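Local coordinates for Blr3880 protein (Bradyrhizobium japonicum, PDB 2OOD) that probably catalyses the hydrolytic deamination of guanine to xanthine and ammonia with the help of one bound zinc ion per subunit, at residues M38-G43 with K402-V407; A290-C295 with V319-G324; P73-G78 with W379-G384; G163-D168 with A202-F207. All blocks are in the same frame, centred on the assembly; numbering follows the deposited sequence.

Interaction 1. Residues M38-G43 with K402-V407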
loop_
_atom_site.group_PDB
_atom_site.type_symbol
_atom_site.label_atom_id
_atom_site.label_comp_id
_atom_site.label_asym_id
_atom_site.label_seq_id
_atom_site.Cartn_x
_atom_site.Cartn_y
_atom_site.Cartn_z
HETATM N N MSE A 38 -33.102 7.749 0.834
HETATM C CA MSE A 38 -32.730 8.883 0.011
HETATM C C MSE A 38 -33.642 8.867 -1.211
HETATM O O MSE A 38 -33.712 7.872 -1.932
HETATM C CB MSE A 38 -31.263 8.757 -0.405
HETATM C CG MSE A 38 -30.732 9.908 -1.239
HETATM SE SE MSE A 38 -28.792 9.682 -1.592
HETATM C CE MSE A 38 -28.859 8.788 -3.351
ATOM N N VAL A 39 -34.352 9.969 -1.424
ATOM C CA VAL A 39 -35.275 10.094 -2.541
ATOM C C VAL A 39 -34.628 10.922 -3.642
ATOM O O VAL A 39 -34.451 12.135 -3.497
ATOM C CB VAL A 39 -36.591 10.772 -2.086
ATOM C CG1 VAL A 39 -37.497 11.001 -3.268
ATOM C CG2 VAL A 39 -37.285 9.906 -1.047
ATOM N N VAL A 40 -34.277 10.267 -4.744
ATOM C CA VAL A 40 -33.629 10.944 -5.866
ATOM C C VAL A 40 -34.575 11.057 -7.060
ATOM O O VAL A 40 -35.151 10.060 -7.493
ATOM C CB VAL A 40 -32.374 10.168 -6.323
ATOM C CG1 VAL A 40 -31.505 11.048 -7.191
ATOM C CG2 VAL A 40 -31.617 9.666 -5.129
ATOM N N THR A 41 -34.731 12.265 -7.593
ATOM C CA THR A 41 -35.597 12.484 -8.749
ATOM C C THR A 41 -34.768 12.982 -9.924
ATOM O O THR A 41 -34.234 14.096 -9.891
ATOM C CB THR A 41 -36.700 13.527 -8.453
ATOM O OG1 THR A 41 -37.631 12.983 -7.507
ATOM C CG2 THR A 41 -37.440 13.895 -9.732
ATOM N N ASP A 42 -34.672 12.155 -10.962
ATOM C CA ASP A 42 -33.890 12.500 -12.144
ATOM C C ASP A 42 -32.429 12.706 -11.754
ATOM O O ASP A 42 -31.767 13.618 -12.248
ATOM C CB ASP A 42 -34.452 13.764 -12.813
ATOM C CG ASP A 42 -35.745 13.493 -13.582
ATOM O OD1 ASP A 42 -36.317 12.391 -13.401
ATOM O OD2 ASP A 42 -36.187 14.376 -14.358
ATOM N N GLY A 43 -31.945 11.857 -10.849
ATOM C CA GLY A 43 -30.562 11.926 -10.408
ATOM C C GLY A 43 -30.205 13.033 -9.433
ATOM O O GLY A 43 -29.027 13.357 -9.271
ATOM N N LYS A 402 -28.193 18.096 -4.219
ATOM C CA LYS A 402 -26.924 17.650 -4.764
ATOM C C LYS A 402 -27.135 16.476 -5.704
ATOM O O LYS A 402 -28.165 15.801 -5.659
ATOM C CB LYS A 402 -25.964 17.268 -3.635
ATOM C CG LYS A 402 -25.453 18.479 -2.872
ATOM C CD LYS A 402 -24.322 18.146 -1.928
ATOM C CE LYS A 402 -23.714 19.428 -1.371
ATOM N NZ LYS A 402 -22.555 19.174 -0.477
ATOM N N GLU A 403 -26.158 16.246 -6.568
ATOM C CA GLU A 403 -26.242 15.159 -7.519
ATOM C C GLU A 403 -26.042 13.840 -6.772
ATOM O O GLU A 403 -25.218 13.744 -5.865
ATOM C CB GLU A 403 -25.207 15.398 -8.612
ATOM C CG GLU A 403 -25.302 16.829 -9.121
ATOM C CD GLU A 403 -24.408 17.119 -10.298
ATOM O OE1 GLU A 403 -23.222 16.736 -10.256
ATOM O OE2 GLU A 403 -24.889 17.746 -11.264
ATOM N N ALA A 404 -26.819 12.829 -7.143
ATOM C CA ALA A 404 -26.771 11.544 -6.467
ATOM C C ALA A 404 -25.739 10.532 -6.935
ATOM O O ALA A 404 -26.085 9.553 -7.589
ATOM C CB ALA A 404 -28.150 10.909 -6.498
ATOM N N ASP A 405 -24.472 10.763 -6.607
ATOM C CA ASP A 405 -23.416 9.811 -6.951
ATOM C C ASP A 405 -23.119 9.117 -5.634
ATOM O O ASP A 405 -22.945 9.785 -4.624
ATOM C CB ASP A 405 -22.150 10.521 -7.433
ATOM C CG ASP A 405 -22.338 11.213 -8.762
ATOM O OD1 ASP A 405 -23.376 10.973 -9.403
ATOM O OD2 ASP A 405 -21.446 11.988 -9.173
ATOM N N PHE A 406 -23.082 7.793 -5.613
ATOM C CA PHE A 406 -22.783 7.123 -4.359
ATOM C C PHE A 406 -22.225 5.727 -4.521
ATOM O O PHE A 406 -22.273 5.148 -5.604
ATOM C CB PHE A 406 -24.012 7.115 -3.440
ATOM C CG PHE A 406 -25.251 6.530 -4.063
ATOM C CD1 PHE A 406 -25.582 5.191 -3.865
ATOM C CD2 PHE A 406 -26.093 7.316 -4.849
ATOM C CE1 PHE A 406 -26.737 4.648 -4.443
ATOM C CE2 PHE A 406 -27.244 6.774 -5.427
ATOM C CZ PHE A 406 -27.561 5.443 -5.222
ATOM N N VAL A 407 -21.686 5.197 -3.431
ATOM C CA VAL A 407 -21.073 3.881 -3.439
ATOM C C VAL A 407 -21.564 3.018 -2.291
ATOM O O VAL A 407 -21.711 3.485 -1.166
ATOM C CB VAL A 407 -19.524 4.001 -3.336
ATOM C CG1 VAL A 407 -18.900 2.640 -3.117
ATOM C CG2 VAL A 407 -18.959 4.625 -4.601
#

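Interaction 2. Residues A290-C295 with V319-G324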
loop_
_atom_site.group_PDB
_atom_site.type_symbol
_atom_site.label_atom_id
_atom_site.label_comp_id
_atom_site.label_asym_id
_atom_site.label_seq_id
_atom_site.Cartn_x
_atom_site.Cartn_y
_atom_site.Cartn_z
ATOM N N ALA A 290 -6.439 28.862 -3.191
ATOM C CA ALA A 290 -5.991 27.803 -4.085
ATOM C C ALA A 290 -5.949 26.484 -3.310
ATOM O O ALA A 290 -5.909 26.483 -2.079
ATOM C CB ALA A 290 -4.618 28.139 -4.638
ATOM N N ALA A 291 -5.958 25.361 -4.021
ATOM C CA ALA A 291 -5.949 24.065 -3.355
ATOM C C ALA A 291 -4.794 23.172 -3.764
ATOM O O ALA A 291 -4.263 23.294 -4.860
ATOM C CB ALA A 291 -7.266 23.351 -3.614
ATOM N N VAL A 292 -4.407 22.272 -2.871
ATOM C CA VAL A 292 -3.325 21.340 -3.151
ATOM C C VAL A 292 -3.933 19.939 -3.179
ATOM O O VAL A 292 -4.933 19.680 -2.509
ATOM C CB VAL A 292 -2.204 21.420 -2.072
ATOM C CG1 VAL A 292 -2.742 21.010 -0.725
ATOM C CG2 VAL A 292 -1.046 20.529 -2.453
ATOM N N VAL A 293 -3.347 19.045 -3.970
ATOM C CA VAL A 293 -3.852 17.687 -4.070
ATOM C C VAL A 293 -2.815 16.708 -3.550
ATOM O O VAL A 293 -1.754 16.537 -4.145
ATOM C CB VAL A 293 -4.209 17.319 -5.527
ATOM C CG1 VAL A 293 -4.865 15.958 -5.563
ATOM C CG2 VAL A 293 -5.126 18.375 -6.131
ATOM N N PHE A 294 -3.145 16.070 -2.430
ATOM C CA PHE A 294 -2.287 15.099 -1.753
ATOM C C PHE A 294 -2.374 13.725 -2.415
ATOM O O PHE A 294 -3.383 13.039 -2.297
ATOM C CB PHE A 294 -2.710 15.046 -0.267
ATOM C CG PHE A 294 -2.034 13.972 0.555
ATOM C CD1 PHE A 294 -0.747 13.538 0.269
ATOM C CD2 PHE A 294 -2.674 13.454 1.676
ATOM C CE1 PHE A 294 -0.107 12.611 1.090
ATOM C CE2 PHE A 294 -2.043 12.527 2.505
ATOM C CZ PHE A 294 -0.759 12.109 2.209
ATOM N N CYS A 295 -1.308 13.328 -3.102
ATOM C CA CYS A 295 -1.265 12.042 -3.792
ATOM C C CYS A 295 -0.215 11.122 -3.182
ATOM O O CYS A 295 0.833 10.895 -3.771
ATOM C CB CYS A 295 -0.943 12.265 -5.271
ATOM S SG CYS A 295 -2.011 13.465 -6.084
ATOM N N VAL A 319 -5.432 25.127 4.241
ATOM C CA VAL A 319 -5.314 25.047 2.793
ATOM C C VAL A 319 -6.367 24.070 2.280
ATOM O O VAL A 319 -6.561 23.010 2.870
ATOM C CB VAL A 319 -3.910 24.532 2.375
ATOM C CG1 VAL A 319 -3.832 24.357 0.873
ATOM C CG2 VAL A 319 -2.847 25.495 2.843
ATOM N N LYS A 320 -7.054 24.438 1.199
ATOM C CA LYS A 320 -8.072 23.580 0.605
ATOM C C LYS A 320 -7.410 22.395 -0.079
ATOM O O LYS A 320 -6.395 22.552 -0.756
ATOM C CB LYS A 320 -8.902 24.370 -0.404
ATOM C CG LYS A 320 -9.880 25.320 0.251
ATOM C CD LYS A 320 -10.650 26.122 -0.780
ATOM C CE LYS A 320 -11.701 26.989 -0.122
ATOM N NZ LYS A 320 -12.610 26.141 0.690
HETATM N N MSE A 321 -7.990 21.210 0.095
HETATM C CA MSE A 321 -7.432 19.990 -0.483
HETATM C C MSE A 321 -8.421 19.019 -1.100
HETATM O O MSE A 321 -9.632 19.122 -0.927
HETATM C CB MSE A 321 -6.690 19.191 0.582
HETATM C CG MSE A 321 -5.296 19.630 0.920
HETATM SE SE MSE A 321 -4.522 18.241 2.060
HETATM C CE MSE A 321 -5.460 18.651 3.731
ATOM N N SER A 322 -7.850 18.040 -1.787
ATOM C CA SER A 322 -8.583 16.951 -2.407
ATOM C C SER A 322 -7.491 15.898 -2.479
ATOM O O SER A 322 -6.348 16.236 -2.753
ATOM C CB SER A 322 -9.074 17.326 -3.814
ATOM O OG SER A 322 -8.009 17.467 -4.733
ATOM N N PHE A 323 -7.806 14.642 -2.188
ATOM C CA PHE A 323 -6.787 13.603 -2.259
ATOM C C PHE A 323 -6.698 13.129 -3.693
ATOM O O PHE A 323 -7.619 13.340 -4.474
ATOM C CB PHE A 323 -7.131 12.438 -1.333
ATOM C CG PHE A 323 -6.844 12.716 0.117
ATOM C CD1 PHE A 323 -6.540 14.003 0.549
ATOM C CD2 PHE A 323 -6.886 11.696 1.055
ATOM C CE1 PHE A 323 -6.280 14.263 1.893
ATOM C CE2 PHE A 323 -6.626 11.952 2.401
ATOM C CZ PHE A 323 -6.324 13.239 2.813
ATOM N N GLY A 324 -5.599 12.484 -4.053
ATOM C CA GLY A 324 -5.468 12.023 -5.420
ATOM C C GLY A 324 -4.755 10.703 -5.589
ATOM O O GLY A 324 -3.886 10.360 -4.799
HETATM O O HOH W 1 -7.311 27.596 0.406
#

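Interaction 3. Residues P73-G78 with W379-G384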
loop_
_atom_site.group_PDB
_atom_site.type_symbol
_atom_site.label_atom_id
_atom_site.label_comp_id
_atom_site.label_asym_id
_atom_site.label_seq_id
_atom_site.Cartn_x
_atom_site.Cartn_y
_atom_site.Cartn_z
ATOM N N PRO A 73 -21.014 8.815 -0.094
ATOM C CA PRO A 73 -20.984 9.605 -1.327
ATOM C C PRO A 73 -19.895 9.103 -2.270
ATOM O O PRO A 73 -18.911 8.520 -1.826
ATOM C CB PRO A 73 -20.701 11.014 -0.821
ATOM C CG PRO A 73 -21.396 11.029 0.489
ATOM C CD PRO A 73 -20.986 9.699 1.084
ATOM N N GLY A 74 -20.074 9.324 -3.568
ATOM C CA GLY A 74 -19.075 8.885 -4.527
ATOM C C GLY A 74 -17.729 9.542 -4.269
ATOM O O GLY A 74 -17.663 10.742 -4.022
ATOM N N PHE A 75 -16.652 8.766 -4.338
ATOM C CA PHE A 75 -15.322 9.297 -4.078
ATOM C C PHE A 75 -14.832 10.292 -5.118
ATOM O O PHE A 75 -14.991 10.076 -6.312
ATOM C CB PHE A 75 -14.320 8.153 -3.951
ATOM C CG PHE A 75 -14.697 7.138 -2.910
ATOM C CD1 PHE A 75 -15.394 7.519 -1.764
ATOM C CD2 PHE A 75 -14.354 5.799 -3.065
ATOM C CE1 PHE A 75 -15.743 6.587 -0.790
ATOM C CE2 PHE A 75 -14.701 4.855 -2.088
ATOM C CZ PHE A 75 -15.397 5.257 -0.952
ATOM N N ILE A 76 -14.237 11.386 -4.650
ATOM C CA ILE A 76 -13.706 12.421 -5.529
ATOM C C ILE A 76 -12.201 12.184 -5.625
ATOM O O ILE A 76 -11.512 12.060 -4.615
ATOM C CB ILE A 76 -13.910 13.846 -4.952
ATOM C CG1 ILE A 76 -15.315 14.007 -4.375
ATOM C CG2 ILE A 76 -13.694 14.884 -6.047
ATOM C CD1 ILE A 76 -16.381 14.146 -5.399
ATOM N N ASP A 77 -11.694 12.126 -6.845
ATOM C CA ASP A 77 -10.274 11.905 -7.093
ATOM C C ASP A 77 -9.805 13.169 -7.813
ATOM O O ASP A 77 -10.134 13.392 -8.971
ATOM C CB ASP A 77 -10.129 10.643 -7.965
ATOM C CG ASP A 77 -8.745 10.460 -8.545
ATOM O OD1 ASP A 77 -8.219 11.417 -9.134
ATOM O OD2 ASP A 77 -8.186 9.352 -8.444
ATOM N N GLY A 78 -9.050 14.007 -7.120
ATOM C CA GLY A 78 -8.613 15.246 -7.734
ATOM C C GLY A 78 -7.341 15.248 -8.553
ATOM O O GLY A 78 -6.806 16.316 -8.813
ATOM N N TRP A 379 -13.796 12.032 4.786
ATOM C CA TRP A 379 -14.308 13.364 4.547
ATOM C C TRP A 379 -13.464 13.892 3.386
ATOM O O TRP A 379 -13.969 14.556 2.489
ATOM C CB TRP A 379 -14.105 14.244 5.780
ATOM C CG TRP A 379 -14.391 15.713 5.526
ATOM C CD1 TRP A 379 -15.611 16.322 5.528
ATOM C CD2 TRP A 379 -13.435 16.736 5.204
ATOM N NE1 TRP A 379 -15.476 17.658 5.230
ATOM C CE2 TRP A 379 -14.151 17.936 5.027
ATOM C CE3 TRP A 379 -12.045 16.751 5.049
ATOM C CZ2 TRP A 379 -13.520 19.139 4.703
ATOM C CZ3 TRP A 379 -11.419 17.950 4.725
ATOM C CH2 TRP A 379 -12.157 19.124 4.557
ATOM N N SER A 380 -12.172 13.568 3.404
ATOM C CA SER A 380 -11.236 14.003 2.365
ATOM C C SER A 380 -11.518 13.470 0.968
ATOM O O SER A 380 -11.224 14.143 -0.011
ATOM C CB SER A 380 -9.801 13.633 2.746
ATOM O OG SER A 380 -9.312 14.472 3.774
ATOM N N VAL A 381 -12.068 12.265 0.866
ATOM C CA VAL A 381 -12.366 11.700 -0.446
ATOM C C VAL A 381 -13.803 11.999 -0.883
ATOM O O VAL A 381 -14.251 11.526 -1.927
ATOM C CB VAL A 381 -12.122 10.174 -0.475
ATOM C CG1 VAL A 381 -10.667 9.879 -0.165
ATOM C CG2 VAL A 381 -13.028 9.482 0.521
ATOM N N THR A 382 -14.519 12.785 -0.079
ATOM C CA THR A 382 -15.889 13.165 -0.405
ATOM C C THR A 382 -16.113 14.657 -0.191
ATOM O O THR A 382 -15.613 15.461 -0.970
ATOM C CB THR A 382 -16.934 12.369 0.411
ATOM O OG1 THR A 382 -16.824 12.704 1.797
ATOM C CG2 THR A 382 -16.730 10.865 0.217
ATOM N N LEU A 383 -16.839 15.037 0.859
ATOM C CA LEU A 383 -17.124 16.455 1.103
ATOM C C LEU A 383 -15.888 17.357 1.040
ATOM O O LEU A 383 -15.921 18.438 0.434
ATOM C CB LEU A 383 -17.832 16.640 2.447
ATOM C CG LEU A 383 -18.312 18.068 2.737
ATOM C CD1 LEU A 383 -19.229 18.550 1.620
ATOM C CD2 LEU A 383 -19.035 18.103 4.066
ATOM N N GLY A 384 -14.802 16.907 1.664
ATOM C CA GLY A 384 -13.571 17.677 1.663
ATOM C C GLY A 384 -13.009 17.836 0.267
ATOM O O GLY A 384 -12.553 18.908 -0.111
HETATM O O HOH W 2 -10.544 14.343 -2.827
#

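Interaction 4. Residues G163-D168 with A202-F207. With GUN (guanine), chain C.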
loop_
_atom_site.group_PDB
_atom_site.type_symbol
_atom_site.label_atom_id
_atom_site.label_comp_id
_atom_site.label_asym_id
_atom_site.label_seq_id
_atom_site.Cartn_x
_atom_site.Cartn_y
_atom_site.Cartn_z
ATOM N N GLY A 163 -9.123 18.793 -19.305
ATOM C CA GLY A 163 -8.722 19.789 -20.276
ATOM C C GLY A 163 -7.454 19.431 -21.016
ATOM O O GLY A 163 -6.749 18.497 -20.640
ATOM N N LEU A 164 -7.171 20.175 -22.080
ATOM C CA LEU A 164 -5.973 19.951 -22.880
ATOM C C LEU A 164 -4.752 20.233 -22.009
ATOM O O LEU A 164 -4.592 21.336 -21.492
ATOM C CB LEU A 164 -5.967 20.880 -24.096
ATOM C CG LEU A 164 -4.801 20.707 -25.071
ATOM C CD1 LEU A 164 -4.855 19.330 -25.716
ATOM C CD2 LEU A 164 -4.868 21.791 -26.115
ATOM N N THR A 165 -3.893 19.233 -21.851
ATOM C CA THR A 165 -2.696 19.373 -21.027
ATOM C C THR A 165 -1.498 19.873 -21.832
ATOM O O THR A 165 -0.786 19.082 -22.445
ATOM C CB THR A 165 -2.339 18.026 -20.378
ATOM O OG1 THR A 165 -3.438 17.587 -19.568
ATOM C CG2 THR A 165 -1.096 18.158 -19.519
ATOM N N GLY A 166 -1.275 21.186 -21.819
ATOM C CA GLY A 166 -0.170 21.767 -22.568
ATOM C C GLY A 166 1.214 21.475 -22.011
ATOM O O GLY A 166 1.429 21.533 -20.802
ATOM N N ILE A 167 2.154 21.154 -22.894
ATOM C CA ILE A 167 3.527 20.862 -22.501
ATOM C C ILE A 167 4.404 21.554 -23.542
ATOM O O ILE A 167 4.296 21.305 -24.746
ATOM C CB ILE A 167 3.796 19.331 -22.459
ATOM C CG1 ILE A 167 5.254 19.056 -22.092
ATOM C CG2 ILE A 167 3.450 18.696 -23.782
ATOM C CD1 ILE A 167 5.555 19.261 -20.635
ATOM N N ASP A 168 5.279 22.425 -23.051
ATOM C CA ASP A 168 6.147 23.262 -23.884
ATOM C C ASP A 168 7.622 22.853 -24.015
ATOM O O ASP A 168 8.136 22.716 -25.124
ATOM C CB ASP A 168 6.067 24.691 -23.333
ATOM C CG ASP A 168 6.092 25.721 -24.412
ATOM O OD1 ASP A 168 5.807 26.909 -24.124
ATOM O OD2 ASP A 168 6.399 25.330 -25.553
ATOM N N ALA A 202 -10.754 22.544 -17.337
ATOM C CA ALA A 202 -9.652 23.068 -16.546
ATOM C C ALA A 202 -8.466 23.433 -17.424
ATOM O O ALA A 202 -7.940 22.583 -18.143
ATOM C CB ALA A 202 -9.223 22.047 -15.503
ATOM N N ILE A 203 -8.069 24.707 -17.378
ATOM C CA ILE A 203 -6.919 25.183 -18.142
ATOM C C ILE A 203 -5.809 24.312 -17.580
ATOM O O ILE A 203 -5.612 24.278 -16.364
ATOM C CB ILE A 203 -6.581 26.647 -17.810
ATOM C CG1 ILE A 203 -7.836 27.521 -17.906
ATOM C CG2 ILE A 203 -5.498 27.149 -18.750
ATOM C CD1 ILE A 203 -8.348 27.690 -19.294
ATOM N N THR A 204 -5.070 23.617 -18.433
ATOM C CA THR A 204 -4.058 22.737 -17.886
ATOM C C THR A 204 -2.605 22.800 -18.319
ATOM O O THR A 204 -2.185 22.085 -19.234
ATOM C CB THR A 204 -4.499 21.266 -18.020
ATOM O OG1 THR A 204 -5.788 21.100 -17.423
ATOM C CG2 THR A 204 -3.519 20.347 -17.312
ATOM N N PRO A 205 -1.815 23.675 -17.679
ATOM C CA PRO A 205 -0.397 23.751 -18.030
ATOM C C PRO A 205 0.171 22.596 -17.194
ATOM O O PRO A 205 0.174 22.661 -15.967
ATOM C CB PRO A 205 0.014 25.115 -17.489
ATOM C CG PRO A 205 -0.850 25.259 -16.275
ATOM C CD PRO A 205 -2.194 24.780 -16.780
ATOM N N ARG A 206 0.619 21.534 -17.848
ATOM C CA ARG A 206 1.122 20.371 -17.133
ATOM C C ARG A 206 1.924 20.698 -15.879
ATOM O O ARG A 206 1.538 20.307 -14.775
ATOM C CB ARG A 206 1.939 19.496 -18.070
ATOM C CG ARG A 206 2.229 18.138 -17.501
ATOM C CD ARG A 206 2.223 17.127 -18.600
ATOM N NE ARG A 206 2.480 15.786 -18.094
ATOM C CZ ARG A 206 2.309 14.680 -18.806
ATOM N NH1 ARG A 206 1.874 14.752 -20.058
ATOM N NH2 ARG A 206 2.575 13.503 -18.267
ATOM N N PHE A 207 3.043 21.399 -16.039
ATOM C CA PHE A 207 3.855 21.784 -14.893
ATOM C C PHE A 207 4.943 22.767 -15.311
ATOM O O PHE A 207 5.508 22.660 -16.402
ATOM C CB PHE A 207 4.439 20.538 -14.204
ATOM C CG PHE A 207 5.500 19.836 -14.995
ATOM C CD1 PHE A 207 5.320 19.552 -16.347
ATOM C CD2 PHE A 207 6.681 19.429 -14.376
ATOM C CE1 PHE A 207 6.307 18.877 -17.078
ATOM C CE2 PHE A 207 7.679 18.747 -15.104
ATOM C CZ PHE A 207 7.485 18.474 -16.452
HETATM N N9 GUN C . 3.940 16.671 -13.961
HETATM C C8 GUN C . 5.212 16.670 -14.430
HETATM N N7 GUN C . 5.872 15.647 -13.968
HETATM C C5 GUN C . 5.066 14.910 -13.174
HETATM C C6 GUN C . 5.227 13.708 -12.409
HETATM O O6 GUN C . 6.298 13.090 -12.391
HETATM N N1 GUN C . 4.127 13.240 -11.694
HETATM C C2 GUN C . 2.918 13.920 -11.714
HETATM N N2 GUN C . 1.836 13.427 -11.002
HETATM N N3 GUN C . 2.763 15.030 -12.414
HETATM C C4 GUN C . 3.798 15.559 -13.145
HETATM O O HOH W 3 -6.254 23.626 -21.451
HETATM O O HOH W 4 0.883 17.178 -22.089
HETATM O O HOH W 5 3.661 21.739 -19.098
#

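Interaction 1. Residues M38-G43 with K402-V407
The Phe406 ring receives the end of selenomethionine Met38 obliquely, while Trp457 stacks against the same ring. The two side chains approach from opposite directions, and Met38 CE reaches Phe406 CE2 at 3.3 Å. Behind the methyl, Met38 SE stands 5.3 Å from the centroid of the Phe406 ring and 30° off its normal, which makes this a Met-aromatic contact. The Met38 chain runs extended from its backbone and then bends at its last torsion (chi3 94°), swinging CE across to the ring.

Further along, an apolar cluster continues through Ala404. Its CB meets Val40 CG1 at 3.4 Å and Met38 CE at 3.9 Å, and so packs between the two residues of the strand that turn inward. Ile45 of strand 45-48 adjoins both Met38 and Ala404, and Ile8 touches both Val40 and Phe406.

One main-chain hydrogen bond joins the segments: Ala404 N donates to Gly43 O over 3.1 Å, nearly straight at the hydrogen (170°). Ala404 is also the centre of an inverse gamma turn. The charged groups find partners outside the two segments: Glu403 pairs with Arg159 and Arg198, and Asp405 also with Arg198.

Strand 36-41 belongs to a small four-stranded sheet, and residues 402-407 lead into strand 406-409, which pairs with the strand 70-81. Chemically, then, the junction between the small sheet and the approach to strand 406-409 is apolar, relying on the thioether-type side chain of Met38 (deposited as selenomethionine), methyl groups and an aromatic ring, with a single polar fastening at the turn.

Interaction 2. Residues A290-C295 with V319-G324
Val293 and Ser322 sit abreast on neighbouring parallel strands, and the Val293 CG2 methyl lies 3.3 Å from Ser322 OG. The other branch, Val293 CG1, is anti to the backbone N (chi1 -174°), a setting that lays it beside the Ser322 carbonyl.

On the opposite face, Val292, Phe294, Met321 and Phe323 form an apolar surface. Val292 CG1 packs on CG of selenomethionine Met321, the two chains lying side by side, and it also touches Val319 CG1. The edge of Phe294 is directed at a face of Phe323 in a T-shaped pair: the planes stand at 82°, the centroids are 5.2 Å apart, and Phe294 CD2 lies over one face of the Phe323 ring, displaced toward its rim. Phe307 stacks on Phe294, while helix 335-352 covers both rings.

Main-chain bonds hold this register. Val292 N donates to Lys320 O over 2.9 Å, Phe294 N to Ser322 O over 3.2 Å, and Gly324 N to Phe294 O over 2.9 Å. Near Ala290 and Lys320, a water donates to Ala290 O and accepts from Lys320 N.

Val293 also touches the side chain of His79, a zinc ligand; an alanine here would lack both methyl branches and would probably leave Ser322 OG and the imidazole of His79 less closely packed. Cys295 likewise rests on His79 and lies near Asp326, which binds the same zinc.

The arrangement is that of two adjacent parallel strands in the TIM barrel of the metallo-dependent hydrolases, whose C-terminal ends open on the metal site.

Interaction 3. Residues P73-G78 with W379-G384
Ile76 N donates to Val381 O across 2.7 Å, almost straight at the hydrogen (170°), and fastens a barrel strand to the turn between two helices. The same oxygen also takes a CA-H...O contact from Phe75 CA. This strand, 70-81, belongs to the TIM barrel of the amidohydrolase fold and carries the His-X-His pair, His79 and His81, that binds zinc. Its partner is the junction of helices 374-380 and 383-388.

Side chains close round that link. Val381 CG2 lies 3.8 Å from Phe75 CD1, the two groups running the same way; with CG1 anti to the carbonyl carbon (chi1 -61°), CG2 falls between the backbone N and the carbonyl carbon of its own residue, next to the ring. Thr382 CG2 meets the Phe75 ring at its edge, near the ring plane, and also approaches Pro73 CB at 4.1 Å. Ile76 CG1 adds a contact with Thr382 O. Met335 of helix 335-352 packs on both Phe75 and Val381, while Thr382 OG1 is bonded back to Phe378 O.

The turn has its own internal brace. Trp379 O accepts from both Thr382 N and Gly384 N, which reach it from opposite faces of the carbonyl plane. Alongside the direct bond between the segments, a single water donates to Ser380 O at 2.9 Å and to Ile76 O at 3.1 Å.

Interaction 4. Residues G163-D168 with A202-F207
Gly166 N donates to Thr204 O over 2.9 Å and Arg206 N returns a bond to Gly166 O over 3.1 Å, as two parallel strands run out toward their C-terminal ends. A water that accepts from Phe207 N also lies in donating reach of Gly166 O, though it has other possible acceptors, and a further water bridges Leu164 O and Thr204 N.

Thr165 presents its methyl to the arginine: CG2, anti to the backbone N (chi1 -59° for OG1), lies 3.6 Å from Arg206 CD, while Thr165 OG1 is bonded to Thr139 N. The aliphatic part of Arg206 thus passes over Thr165, and its guanidinium forms a salt bridge with Glu107. Strand 160-166, helix 179-193 and strand 199-205 make a beta-alpha-beta unit, the repeating element of the TIM barrel, and Phe207, just past the second strand, lines the guanine pocket. Beside it, Arg206 O is hydrogen-bonded to ND1 of the zinc ligand His234, a second-shell contact that would help orient that imidazole.

Phe207 meets guanine directly. The purine sets its C8 corner over the centre of one ring face, with guanine C8 3.1 Å from Phe207 CD2. Ile167 CD1 approaches the ring edge, 3.7 Å from Phe207 CE1. An alanine in place of Phe207 would probably leave the C8 edge of guanine without the aromatic face it points at, and Ile167 CD1 without this neighbour. Leu99 of helix 95-107, another pocket residue, touches both Phe207 and Arg206.

Overall arrangement
Read from the N terminus, the chain opens interaction 1 in the small sheet at 38-43 and then interaction 3 at 73-78, on the strand that carries the zinc-binding histidines. Interaction 4 opens and closes next, with 163-168 joined to 202-207, and interaction 2 follows in series at 290-295 and 319-324. Only afterwards does 379-384 close interaction 3 round both, and 402-407 close interaction 1 round everything. The loops nest and none cross. Interactions 2 and 3 touch through Phe323 O and Gly78 N, interactions 1 and 3 through Asp405 O and Gly74 N, linking the outer sheet to the barrel and its metal site.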